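Local structure of Alpha/beta fold hydrolase (Pseudomonas aeruginosa, 6I8W) at residues A108-G113 with S222-Q227; E181-V186 with L196-V201; D191-L196 with P209-L214; E282-G285 with E291-E294. The protein degrades membrane phospholipids as a membrane-bound phospholipase A, a virulence factor of this bacterium, and probably also acts on monoacylglycerols. All blocks are in the same frame, centred on the assembly; numbering follows the deposited sequence.

Contacts 2 and 3 lie within the helical insertion that follows strand 154-160, as in the caps of many alpha/beta hydrolases; contact 1 ties its long helix 208-234 to the core fold, and contact 4 lies on the core at the loop after the last strand. Contacts 2 and 3 share Leu-196, and their centres are about 10 Å apart. The side chains of Leu-184 in contact 2 and Leu-214 in contact 3 are each about 4 Å from bound myristic acid. Contacts 2 and 4 meet where Val-201 N lies 3.0 Å from Glu-291 OE2, a probable hydrogen bond; the 282-285 loop runs on to His-286, the likely catalytic histidine. The centres of contacts 1 and 4 are about 28 Å apart, on opposite sides of the chain's centre.

Contact 1: residues A108-G113 with S222-Q227; sequences ASYDVG and SAFNAQ
Tyr-110 keeps CG beside its own backbone N and anti to the carbonyl carbon (chi1 -67°), whereas Phe-224 turns CG anti to its N (chi1 -168°); with these settings both rings extend into the gap between the loop 108-111 and the helix. There they form an offset edge-to-face pair, centroids 5.5 Å apart and planes at 85°, in which the edge of Phe-224 is turned toward the face of Tyr-110. The leading atom is Phe-224 CZ, which lies 3.7 Å from Tyr-110 CE2. It also comes within 3.5 Å of Tyr-110 OH, and this oxygen sits at the edge of the phenylalanine ring, close to its plane. The hydroxyl is itself tied to Pro-105 O by a hydrogen bond, which fixes the outer end of the tyrosine, while Gln-231 OE1 accepts from Tyr-110 N at the other end. The aromatic pair thus fastens the lead-in of helix 112-125, whose N-cap is Asp-111, to helix 208-234, the long helix of the cap-like insertion. Ile-228, one turn beyond Phe-224 in helix 208-234, also touches Tyr-110, and Val-112 packs on helix 138-149.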
loop_
_atom_site.group_PDB
_atom_site.type_symbol
_atom_site.label_atom_id
_atom_site.label_comp_id
_atom_site.label_asym_id
_atom_site.label_seq_id
_atom_site.Cartn_x
_atom_site.Cartn_y
_atom_site.Cartn_z
ATOM N N ALA A 108 -10.692 -17.243 0.408
ATOM C CA ALA A 108 -10.500 -16.557 1.674
ATOM C C ALA A 108 -11.327 -15.272 1.738
ATOM O O ALA A 108 -11.836 -14.789 0.721
ATOM C CB ALA A 108 -9.023 -16.250 1.890
ATOM N N SER A 109 -11.470 -14.732 2.941
ATOM C CA SER A 109 -12.046 -13.412 3.106
ATOM C C SER A 109 -10.934 -12.354 3.044
ATOM O O SER A 109 -9.868 -12.518 3.641
ATOM C CB SER A 109 -12.811 -13.318 4.423
ATOM O OG SER A 109 -13.291 -11.999 4.615
ATOM N N TYR A 110 -11.201 -11.257 2.349
ATOM C CA TYR A 110 -10.224 -10.201 2.225
ATOM C C TYR A 110 -10.764 -8.875 2.737
ATOM O O TYR A 110 -10.241 -7.822 2.393
ATOM C CB TYR A 110 -9.763 -10.067 0.773
ATOM C CG TYR A 110 -8.985 -11.263 0.283
ATOM C CD1 TYR A 110 -7.639 -11.405 0.591
ATOM C CD2 TYR A 110 -9.596 -12.252 -0.475
ATOM C CE1 TYR A 110 -6.924 -12.499 0.156
ATOM C CE2 TYR A 110 -8.884 -13.347 -0.924
ATOM C CZ TYR A 110 -7.544 -13.457 -0.600
ATOM O OH TYR A 110 -6.819 -14.536 -1.032
ATOM N N ASP A 111 -11.812 -8.940 3.556
ATOM C CA ASP A 111 -12.315 -7.753 4.237
ATOM C C ASP A 111 -11.248 -7.188 5.174
ATOM O O ASP A 111 -10.360 -7.915 5.620
ATOM C CB ASP A 111 -13.581 -8.083 5.031
ATOM C CG ASP A 111 -13.298 -8.977 6.211
ATOM O OD1 ASP A 111 -13.259 -10.213 6.030
ATOM O OD2 ASP A 111 -13.069 -8.442 7.316
ATOM N N VAL A 112 -11.347 -5.906 5.502
ATOM C CA VAL A 112 -10.271 -5.240 6.242
ATOM C C VAL A 112 -10.179 -5.748 7.685
ATOM O O VAL A 112 -9.127 -5.664 8.317
ATOM C CB VAL A 112 -10.452 -3.712 6.238
ATOM C CG1 VAL A 112 -10.232 -3.162 4.840
ATOM C CG2 VAL A 112 -11.838 -3.325 6.770
ATOM N N GLY A 113 -11.289 -6.262 8.208
ATOM C CA GLY A 113 -11.297 -6.835 9.544
ATOM C C GLY A 113 -10.461 -8.105 9.644
ATOM O O GLY A 113 -9.615 -8.241 10.526
ATOM N N SER A 222 -6.393 -8.329 -12.527
ATOM C CA SER A 222 -7.612 -7.525 -12.443
ATOM C C SER A 222 -8.853 -8.326 -12.015
ATOM O O SER A 222 -9.674 -7.827 -11.244
ATOM C CB SER A 222 -7.890 -6.824 -13.784
ATOM O OG SER A 222 -8.060 -7.749 -14.854
ATOM N N ALA A 223 -8.995 -9.553 -12.509
ATOM C CA ALA A 223 -10.162 -10.367 -12.149
ATOM C C ALA A 223 -10.208 -10.643 -10.642
ATOM O O ALA A 223 -11.237 -10.439 -9.992
ATOM C CB ALA A 223 -10.166 -11.682 -12.935
ATOM N N PHE A 224 -9.087 -11.088 -10.088
ATOM C CA PHE A 224 -8.989 -11.319 -8.657
ATOM C C PHE A 224 -9.107 -10.013 -7.862
ATOM O O PHE A 224 -9.746 -9.968 -6.813
ATOM C CB PHE A 224 -7.679 -12.024 -8.323
ATOM C CG PHE A 224 -7.632 -12.560 -6.927
ATOM C CD1 PHE A 224 -8.428 -13.627 -6.561
ATOM C CD2 PHE A 224 -6.794 -11.997 -5.979
ATOM C CE1 PHE A 224 -8.393 -14.123 -5.276
ATOM C CE2 PHE A 224 -6.761 -12.500 -4.694
ATOM C CZ PHE A 224 -7.555 -13.553 -4.344
ATOM N N ASN A 225 -8.482 -8.950 -8.350
ATOM C CA ASN A 225 -8.608 -7.667 -7.668
ATOM C C ASN A 225 -10.073 -7.230 -7.619
ATOM O O ASN A 225 -10.536 -6.756 -6.589
ATOM C CB ASN A 225 -7.760 -6.586 -8.344
ATOM C CG ASN A 225 -6.272 -6.679 -7.974
ATOM O OD1 ASN A 225 -5.879 -7.414 -7.064
ATOM N ND2 ASN A 225 -5.447 -5.935 -8.695
ATOM N N ALA A 226 -10.807 -7.433 -8.714
ATOM C CA ALA A 226 -12.211 -7.036 -8.767
ATOM C C ALA A 226 -13.038 -7.788 -7.723
ATOM O O ALA A 226 -13.967 -7.237 -7.128
ATOM C CB ALA A 226 -12.781 -7.274 -10.170
ATOM N N GLN A 227 -12.702 -9.056 -7.520
ATOM C CA GLN A 227 -13.397 -9.891 -6.537
ATOM C C GLN A 227 -13.118 -9.394 -5.113
ATOM O O GLN A 227 -14.023 -9.277 -4.287
ATOM C CB GLN A 227 -12.969 -11.354 -6.700
ATOM C CG GLN A 227 -13.044 -12.204 -5.442
ATOM C CD GLN A 227 -12.635 -13.652 -5.704
ATOM O OE1 GLN A 227 -12.345 -14.408 -4.772
ATOM N NE2 GLN A 227 -12.603 -14.040 -6.979
#

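Contact 2: residues E181-V186 with L196-V201; sequences ENPLVV and LDFVFV. With BOG (octyl beta-D-glucopyranoside), chain D.
Pro-183 sets its CB-CG edge over one face of the Phe-198 ring in a CH-pi contact: its CG is poised 3.8 Å from the ring centroid, only 6° off the ring normal, and CB leans on the same ring at 3.7 Å from CD2. The phenylalanine gets there because CG stands anti to the backbone N (chi1 -167°), which carries the ring off the helix and out to the proline.

Aliphatic contacts continue this apolar patch. Leu-184 CD2 comes to 4.2 Å from Phe-198 CD2, arriving at the ring edge near its plane instead of over the face, and reaches Val-199 CG1 more loosely. The loop that presents these groups is a type I beta turn from Asn-182 to Val-185 with an Asx turn at its first residue, and it packs on the C-terminal end of helix 191-199 within the cap-like insertion of the alpha/beta hydrolase fold. The Leu-184 side chain is about 4 Å from bound myristic acid, and Val-199 is linked by backbone hydrogen bonding to His-286, a member of the probable catalytic triad.

Within the 181-186 loop, Asn-182 OD1 accepts from Leu-184 N at 3.0 Å, the donor lying well above the carbonyl plane.

Beyond the helix end, Phe-200 CE2 touches C7' of the octyl glucoside tail at 3.7 Å.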
loop_
_atom_site.group_PDB
_atom_site.type_symbol
_atom_site.label_atom_id
_atom_site.label_comp_id
_atom_site.label_asym_id
_atom_site.label_seq_id
_atom_site.Cartn_x
_atom_site.Cartn_y
_atom_site.Cartn_z
ATOM N N GLU A 181 -17.857 2.225 -13.015
ATOM C CA GLU A 181 -16.479 2.455 -13.418
ATOM C C GLU A 181 -15.589 2.410 -12.179
ATOM O O GLU A 181 -15.917 2.976 -11.138
ATOM C CB GLU A 181 -16.314 3.805 -14.136
ATOM C CG GLU A 181 -14.858 4.105 -14.543
ATOM C CD GLU A 181 -14.638 5.496 -15.152
ATOM O OE1 GLU A 181 -15.615 6.178 -15.522
ATOM O OE2 GLU A 181 -13.463 5.909 -15.265
ATOM N N ASN A 182 -14.458 1.728 -12.305
ATOM C CA ASN A 182 -13.493 1.615 -11.223
ATOM C C ASN A 182 -12.092 1.686 -11.809
ATOM O O ASN A 182 -11.587 0.702 -12.349
ATOM C CB ASN A 182 -13.706 0.314 -10.432
ATOM C CG ASN A 182 -12.799 0.219 -9.203
ATOM O OD1 ASN A 182 -11.979 1.103 -8.949
ATOM N ND2 ASN A 182 -12.958 -0.855 -8.430
ATOM N N PRO A 183 -11.466 2.871 -11.731
ATOM C CA PRO A 183 -10.111 3.044 -12.253
ATOM C C PRO A 183 -9.092 2.169 -11.524
ATOM O O PRO A 183 -8.008 1.948 -12.061
ATOM C CB PRO A 183 -9.826 4.534 -12.011
ATOM C CG PRO A 183 -11.177 5.165 -11.919
ATOM C CD PRO A 183 -12.047 4.141 -11.268
ATOM N N LEU A 184 -9.433 1.672 -10.336
ATOM C CA LEU A 184 -8.468 0.904 -9.544
ATOM C C LEU A 184 -8.340 -0.531 -10.041
ATOM O O LEU A 184 -7.414 -1.241 -9.660
ATOM C CB LEU A 184 -8.845 0.910 -8.060
ATOM C CG LEU A 184 -8.988 2.283 -7.380
ATOM C CD1 LEU A 184 -9.242 2.123 -5.882
ATOM C CD2 LEU A 184 -7.779 3.166 -7.622
ATOM N N VAL A 185 -9.274 -0.957 -10.888
ATOM C CA VAL A 185 -9.214 -2.279 -11.489
ATOM C C VAL A 185 -8.897 -2.115 -12.972
ATOM O O VAL A 185 -9.707 -1.606 -13.738
ATOM C CB VAL A 185 -10.537 -3.062 -11.316
ATOM C CG1 VAL A 185 -10.446 -4.386 -12.038
ATOM C CG2 VAL A 185 -10.832 -3.295 -9.837
ATOM N N VAL A 186 -7.703 -2.539 -13.364
ATOM C CA VAL A 186 -7.179 -2.291 -14.701
ATOM C C VAL A 186 -7.493 -3.466 -15.629
ATOM O O VAL A 186 -6.814 -4.494 -15.584
ATOM C CB VAL A 186 -5.656 -2.042 -14.643
ATOM C CG1 VAL A 186 -5.111 -1.707 -16.008
ATOM C CG2 VAL A 186 -5.350 -0.917 -13.656
ATOM N N LEU A 196 -2.689 5.578 -13.127
ATOM C CA LEU A 196 -1.642 6.509 -12.694
ATOM C C LEU A 196 -2.153 7.959 -12.670
ATOM O O LEU A 196 -1.898 8.696 -11.706
ATOM C CB LEU A 196 -0.419 6.402 -13.604
ATOM C CG LEU A 196 0.220 5.018 -13.754
ATOM C CD1 LEU A 196 1.351 5.062 -14.763
ATOM C CD2 LEU A 196 0.712 4.512 -12.412
ATOM N N ASP A 197 -2.864 8.365 -13.725
ATOM C CA ASP A 197 -3.440 9.724 -13.802
ATOM C C ASP A 197 -4.450 9.952 -12.684
ATOM O O ASP A 197 -4.628 11.070 -12.197
ATOM C CB ASP A 197 -4.125 9.967 -15.157
ATOM C CG ASP A 197 -3.149 9.957 -16.324
ATOM O OD1 ASP A 197 -1.931 10.076 -16.078
ATOM O OD2 ASP A 197 -3.601 9.831 -17.488
ATOM N N PHE A 198 -5.095 8.872 -12.260
ATOM C CA PHE A 198 -6.147 8.942 -11.250
ATOM C C PHE A 198 -5.601 9.162 -9.827
ATOM O O PHE A 198 -6.264 9.788 -8.991
ATOM C CB PHE A 198 -6.983 7.664 -11.289
ATOM C CG PHE A 198 -8.270 7.753 -10.522
ATOM C CD1 PHE A 198 -9.246 8.667 -10.883
ATOM C CD2 PHE A 198 -8.527 6.887 -9.471
ATOM C CE1 PHE A 198 -10.444 8.740 -10.185
ATOM C CE2 PHE A 198 -9.719 6.947 -8.774
ATOM C CZ PHE A 198 -10.680 7.875 -9.131
ATOM N N VAL A 199 -4.404 8.649 -9.546
ATOM C CA VAL A 199 -3.885 8.705 -8.178
ATOM C C VAL A 199 -2.726 9.696 -8.008
ATOM O O VAL A 199 -2.377 10.025 -6.876
ATOM C CB VAL A 199 -3.416 7.313 -7.680
ATOM C CG1 VAL A 199 -4.561 6.278 -7.741
ATOM C CG2 VAL A 199 -2.212 6.841 -8.474
ATOM N N PHE A 200 -2.146 10.173 -9.114
ATOM C CA PHE A 200 -1.057 11.168 -9.057
ATOM C C PHE A 200 -1.455 12.540 -9.586
ATOM O O PHE A 200 -2.071 12.654 -10.649
ATOM C CB PHE A 200 0.163 10.714 -9.870
ATOM C CG PHE A 200 0.884 9.528 -9.307
ATOM C CD1 PHE A 200 1.636 9.642 -8.145
ATOM C CD2 PHE A 200 0.838 8.302 -9.963
ATOM C CE1 PHE A 200 2.315 8.546 -7.633
ATOM C CE2 PHE A 200 1.515 7.203 -9.462
ATOM C CZ PHE A 200 2.249 7.317 -8.292
ATOM N N VAL A 201 -1.040 13.594 -8.887
ATOM C CA VAL A 201 -1.083 14.910 -9.496
ATOM C C VAL A 201 0.148 15.079 -10.389
ATOM O O VAL A 201 0.026 15.361 -11.578
ATOM C CB VAL A 201 -1.159 16.027 -8.438
ATOM C CG1 VAL A 201 -1.059 17.405 -9.104
ATOM C CG2 VAL A 201 -2.456 15.888 -7.644
HETATM C C1 BOG D . 12.919 4.788 -12.471
HETATM O O1 BOG D . 11.709 4.638 -11.726
HETATM C C2 BOG D . 13.037 6.269 -12.852
HETATM O O2 BOG D . 12.245 6.494 -14.017
HETATM C C3 BOG D . 14.462 6.753 -13.113
HETATM O O3 BOG D . 14.517 8.180 -13.268
HETATM C C4 BOG D . 15.319 6.318 -11.940
HETATM O O4 BOG D . 16.651 6.854 -12.047
HETATM C C5 BOG D . 15.305 4.791 -11.972
HETATM O O5 BOG D . 13.993 4.295 -11.661
HETATM C C6 BOG D . 16.352 4.163 -11.051
HETATM O O6 BOG D . 15.772 3.717 -9.824
HETATM C "C1'" BOG D . 11.422 3.289 -11.370
HETATM C "C2'" BOG D . 10.338 3.288 -10.302
HETATM C "C3'" BOG D . 9.419 4.480 -10.512
HETATM C "C4'" BOG D . 8.170 4.398 -9.654
HETATM C "C5'" BOG D . 6.992 4.938 -10.453
HETATM C "C6'" BOG D . 5.788 5.189 -9.560
HETATM C "C7'" BOG D . 4.508 5.187 -10.384
HETATM C "C8'" BOG D . 4.606 6.183 -11.516
#

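Contact 3: residues D191-L196 with P209-L214; sequences DFQKLL and PLKRYL
Phe-192 meets Leu-214 where two helices of the cap-like insertion cross nearly perpendicularly: the axes of segments 191-196 and 209-214 make an angle of 102° and approach to 10.1 Å.

The apolar part is centred on the phenylalanine ring. Both CE2 and CZ of Phe-192 rest against Leu-214 CB, CZ at 3.7 Å, and the face of the ring looks onto the leucine backbone, with Leu-214 C 4.2 Å above the ring plane, over its centre. Leu-196, one turn further along the phenylalanine's own helix, lays CG over the opposite face near the rim, and the ring is therefore held between the crossing helix and its own. Lys-211 O lies obliquely to the same ring, 3.8 Å from CD2. Leu-214 also touches bound myristic acid, and Leu-210 of the same helix touches the octyl glucoside; this crossing thus forms part of the wall beside the lipid-like ligands.

The polar part joins two partly exposed side chains. Lys-211 reaches out as an extended chain and crosses Gln-193 at about a right angle. Gln-193 instead bends at its second torsion (chi2 61°), which swings its amide round to the lysine. Its NE2 is engaged by Asp-197 OD1 and Gln-203 OE1, bonds that orient the amide and leave the oxygen for the other helix. Lys-211 NZ donates to Gln-193 OE1 at 2.6 Å, lying in the carbonyl plane on a lone pair of that oxygen.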
loop_
_atom_site.group_PDB
_atom_site.type_symbol
_atom_site.label_atom_id
_atom_site.label_comp_id
_atom_site.label_asym_id
_atom_site.label_seq_id
_atom_site.Cartn_x
_atom_site.Cartn_y
_atom_site.Cartn_z
ATOM N N ASP A 191 -5.664 1.122 -19.623
ATOM C CA ASP A 191 -6.274 1.625 -18.390
ATOM C C ASP A 191 -5.234 1.792 -17.290
ATOM O O ASP A 191 -5.524 2.364 -16.238
ATOM C CB ASP A 191 -7.391 0.696 -17.899
ATOM C CG ASP A 191 -8.661 0.794 -18.744
ATOM O OD1 ASP A 191 -8.716 1.654 -19.652
ATOM O OD2 ASP A 191 -9.606 0.008 -18.491
ATOM N N PHE A 192 -4.022 1.296 -17.515
ATOM C CA PHE A 192 -3.005 1.433 -16.485
ATOM C C PHE A 192 -2.540 2.882 -16.408
ATOM O O PHE A 192 -2.410 3.421 -15.318
ATOM C CB PHE A 192 -1.811 0.506 -16.715
ATOM C CG PHE A 192 -0.802 0.555 -15.590
ATOM C CD1 PHE A 192 -1.135 0.089 -14.328
ATOM C CD2 PHE A 192 0.462 1.093 -15.790
ATOM C CE1 PHE A 192 -0.218 0.149 -13.269
ATOM C CE2 PHE A 192 1.386 1.150 -14.750
ATOM C CZ PHE A 192 1.042 0.683 -13.481
ATOM N N GLN A 193 -2.309 3.521 -17.555
ATOM C CA GLN A 193 -1.951 4.943 -17.544
ATOM C C GLN A 193 -3.077 5.747 -16.920
ATOM O O GLN A 193 -2.834 6.743 -16.249
ATOM C CB GLN A 193 -1.659 5.484 -18.952
ATOM C CG GLN A 193 -1.192 6.963 -18.935
ATOM C CD GLN A 193 0.097 7.164 -18.154
ATOM O OE1 GLN A 193 1.112 6.559 -18.473
ATOM N NE2 GLN A 193 0.064 8.014 -17.126
ATOM N N LYS A 194 -4.310 5.295 -17.135
ATOM C CA LYS A 194 -5.475 5.947 -16.556
ATOM C C LYS A 194 -5.443 5.867 -15.029
ATOM O O LYS A 194 -5.784 6.834 -14.337
ATOM C CB LYS A 194 -6.758 5.316 -17.101
ATOM C CG LYS A 194 -8.034 5.903 -16.540
ATOM N N LEU A 195 -5.017 4.720 -14.507
ATOM C CA LEU A 195 -4.891 4.536 -13.061
ATOM C C LEU A 195 -3.846 5.494 -12.481
ATOM O O LEU A 195 -4.091 6.148 -11.465
ATOM C CB LEU A 195 -4.534 3.081 -12.722
ATOM C CG LEU A 195 -4.186 2.778 -11.258
ATOM C CD1 LEU A 195 -5.252 3.316 -10.319
ATOM C CD2 LEU A 195 -4.038 1.279 -11.057
ATOM N N LEU A 196 -2.689 5.578 -13.127
ATOM C CA LEU A 196 -1.642 6.509 -12.694
ATOM C C LEU A 196 -2.153 7.959 -12.670
ATOM O O LEU A 196 -1.898 8.696 -11.706
ATOM C CB LEU A 196 -0.419 6.402 -13.604
ATOM C CG LEU A 196 0.220 5.018 -13.754
ATOM C CD1 LEU A 196 1.351 5.062 -14.763
ATOM C CD2 LEU A 196 0.712 4.512 -12.412
ATOM N N PRO A 209 9.240 0.920 -21.090
ATOM C CA PRO A 209 9.182 -0.543 -20.995
ATOM C C PRO A 209 8.723 -1.031 -19.615
ATOM O O PRO A 209 7.969 -1.992 -19.537
ATOM C CB PRO A 209 10.624 -0.970 -21.287
ATOM C CG PRO A 209 11.194 0.158 -22.116
ATOM C CD PRO A 209 10.575 1.384 -21.520
ATOM N N LEU A 210 9.159 -0.373 -18.546
ATOM C CA LEU A 210 8.731 -0.767 -17.211
ATOM C C LEU A 210 7.233 -0.533 -17.031
ATOM O O LEU A 210 6.531 -1.363 -16.456
ATOM C CB LEU A 210 9.510 -0.005 -16.133
ATOM C CG LEU A 210 9.069 -0.328 -14.697
ATOM C CD1 LEU A 210 9.193 -1.811 -14.405
ATOM C CD2 LEU A 210 9.884 0.477 -13.703
ATOM N N LYS A 211 6.748 0.594 -17.538
ATOM C CA LYS A 211 5.332 0.924 -17.439
ATOM C C LYS A 211 4.442 -0.125 -18.107
ATOM O O LYS A 211 3.449 -0.540 -17.537
ATOM C CB LYS A 211 5.064 2.288 -18.072
ATOM C CG LYS A 211 3.591 2.656 -18.119
ATOM C CD LYS A 211 3.393 3.899 -18.967
ATOM C CE LYS A 211 2.023 3.903 -19.620
ATOM N NZ LYS A 211 1.834 5.083 -20.521
ATOM N N ARG A 212 4.811 -0.552 -19.310
ATOM C CA ARG A 212 4.024 -1.551 -20.025
ATOM C C ARG A 212 3.930 -2.876 -19.262
ATOM O O ARG A 212 2.876 -3.513 -19.231
ATOM C CB ARG A 212 4.605 -1.786 -21.423
ATOM C CG ARG A 212 4.182 -0.725 -22.424
ATOM C CD ARG A 212 4.620 -1.052 -23.848
ATOM N NE ARG A 212 5.835 -0.337 -24.230
ATOM C CZ ARG A 212 7.035 -0.900 -24.329
ATOM N NH1 ARG A 212 7.186 -2.197 -24.083
ATOM N NH2 ARG A 212 8.083 -0.167 -24.684
ATOM N N TYR A 213 5.032 -3.303 -18.659
ATOM C CA TYR A 213 5.020 -4.552 -17.901
ATOM C C TYR A 213 4.165 -4.406 -16.653
ATOM O O TYR A 213 3.413 -5.313 -16.309
ATOM C CB TYR A 213 6.436 -4.998 -17.560
ATOM C CG TYR A 213 6.534 -6.334 -16.857
ATOM C CD1 TYR A 213 6.028 -7.495 -17.450
ATOM C CD2 TYR A 213 7.237 -6.464 -15.674
ATOM C CE1 TYR A 213 6.159 -8.730 -16.835
ATOM C CE2 TYR A 213 7.378 -7.690 -15.057
ATOM C CZ TYR A 213 6.835 -8.816 -15.636
ATOM O OH TYR A 213 6.993 -10.022 -15.007
ATOM N N LEU A 214 4.286 -3.278 -15.961
ATOM C CA LEU A 214 3.444 -3.035 -14.784
ATOM C C LEU A 214 1.967 -3.092 -15.192
ATOM O O LEU A 214 1.138 -3.667 -14.480
ATOM C CB LEU A 214 3.761 -1.685 -14.140
ATOM C CG LEU A 214 5.143 -1.602 -13.487
ATOM C CD1 LEU A 214 5.410 -0.199 -12.957
ATOM C CD2 LEU A 214 5.275 -2.652 -12.386
#

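Contact 4: residues E282-G285 with E291-E294; sequences ENCG and ERPE
The loop leaving the last strand of the alpha/beta hydrolase sheet, 276-281, leads through residues 282-285 to His-286, the likely catalytic histidine, and is clasped here by Glu-291 and Arg-292 from the junction of helices 288-291 and 293-308. Arg-292 binds the loop backbone end-on. Its NH1 and NH2 both donate to Glu-282 O, at 3.0 and 2.9 Å, and the oxygen lies in the guanidinium plane; NH2 uses a lone pair of that carbonyl. NH1 adds a weak bond to Asn-283 O. Bends at chi2 and chi3 turn the arginine tip back to the loop, and NE makes a salt bridge to Glu-295 OE1. Cys-284 CB packs against NH1 at 3.7 Å.

Glu-291 works through a chain extended from CG, with CG anti to its backbone N (chi1 -176°). Its OE2 accepts from Gly-285 N at 3.1 Å, the N-H coming from above the carboxylate plane, and also from Val-201 N, while OE1 accepts from Gln-202 N. These bonds tie Gly-285, just before His-286, to the chain that follows helix 191-199. So many donors on a buried carboxylate would be expected to favour its charged form.

A water links the two side chains, accepting from Arg-292 NH1 at 2.8 Å and lying 2.6 Å from Glu-291 OE1.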
loop_
_atom_site.group_PDB
_atom_site.type_symbol
_atom_site.label_atom_id
_atom_site.label_comp_id
_atom_site.label_asym_id
_atom_site.label_seq_id
_atom_site.Cartn_x
_atom_site.Cartn_y
_atom_site.Cartn_z
ATOM N N GLU A 282 -0.064 19.970 -0.168
ATOM C CA GLU A 282 -0.670 20.760 -1.237
ATOM C C GLU A 282 -0.335 20.214 -2.627
ATOM O O GLU A 282 0.787 19.770 -2.873
ATOM C CB GLU A 282 -0.207 22.219 -1.151
ATOM C CG GLU A 282 -1.016 23.173 -2.030
ATOM C CD GLU A 282 -0.323 23.462 -3.347
ATOM O OE1 GLU A 282 0.901 23.214 -3.440
ATOM O OE2 GLU A 282 -0.989 23.938 -4.287
ATOM N N ASN A 283 -1.314 20.264 -3.527
ATOM C CA ASN A 283 -1.169 19.807 -4.909
ATOM C C ASN A 283 -0.625 18.388 -4.987
ATOM O O ASN A 283 0.283 18.098 -5.777
ATOM C CB ASN A 283 -0.258 20.752 -5.713
ATOM C CG ASN A 283 -0.519 20.670 -7.217
ATOM O OD1 ASN A 283 -1.657 20.513 -7.653
ATOM N ND2 ASN A 283 0.543 20.742 -8.009
ATOM N N CYS A 284 -1.208 17.512 -4.177
ATOM C CA CYS A 284 -0.773 16.135 -4.082
ATOM C C CYS A 284 -1.965 15.194 -4.164
ATOM O O CYS A 284 -3.088 15.549 -3.784
ATOM C CB CYS A 284 -0.010 15.906 -2.775
ATOM S SG CYS A 284 0.792 14.314 -2.689
ATOM N N GLY A 285 -1.735 13.995 -4.680
ATOM C CA GLY A 285 -2.838 13.063 -4.883
ATOM C C GLY A 285 -2.984 12.051 -3.765
ATOM O O GLY A 285 -2.612 12.295 -2.611
ATOM N N GLU A 291 4.182 9.847 -4.467
ATOM C CA GLU A 291 4.291 11.052 -5.285
ATOM C C GLU A 291 5.411 11.990 -4.804
ATOM O O GLU A 291 6.198 12.510 -5.598
ATOM C CB GLU A 291 2.953 11.812 -5.311
ATOM C CG GLU A 291 3.002 13.042 -6.242
ATOM C CD GLU A 291 1.635 13.629 -6.605
ATOM O OE1 GLU A 291 1.611 14.779 -7.088
ATOM O OE2 GLU A 291 0.591 12.945 -6.456
ATOM N N ARG A 292 5.456 12.206 -3.496
ATOM C CA ARG A 292 6.449 13.081 -2.877
ATOM C C ARG A 292 6.986 12.380 -1.624
ATOM O O ARG A 292 6.635 12.740 -0.492
ATOM C CB ARG A 292 5.834 14.443 -2.542
ATOM C CG ARG A 292 5.201 15.150 -3.752
ATOM C CD ARG A 292 5.464 16.650 -3.784
ATOM N NE ARG A 292 4.829 17.390 -2.689
ATOM C CZ ARG A 292 3.635 17.974 -2.751
ATOM N NH1 ARG A 292 2.914 17.917 -3.866
ATOM N NH2 ARG A 292 3.168 18.636 -1.699
ATOM N N PRO A 293 7.830 11.359 -1.827
ATOM C CA PRO A 293 8.213 10.436 -0.750
ATOM C C PRO A 293 9.022 11.091 0.371
ATOM O O PRO A 293 8.727 10.872 1.536
ATOM C CB PRO A 293 9.094 9.395 -1.466
ATOM C CG PRO A 293 8.872 9.610 -2.944
ATOM C CD PRO A 293 8.523 11.052 -3.095
ATOM N N GLU A 294 10.050 11.851 0.022
ATOM C CA GLU A 294 10.927 12.423 1.056
ATOM C C GLU A 294 10.168 13.476 1.861
ATOM O O GLU A 294 10.351 13.606 3.065
ATOM C CB GLU A 294 12.204 13.027 0.441
ATOM C CG GLU A 294 13.151 11.990 -0.209
ATOM C CD GLU A 294 14.228 11.451 0.740
ATOM O OE1 GLU A 294 14.362 11.983 1.868
ATOM O OE2 GLU A 294 14.954 10.497 0.352
HETATM O O HOH W 1 3.036 16.831 -6.480
#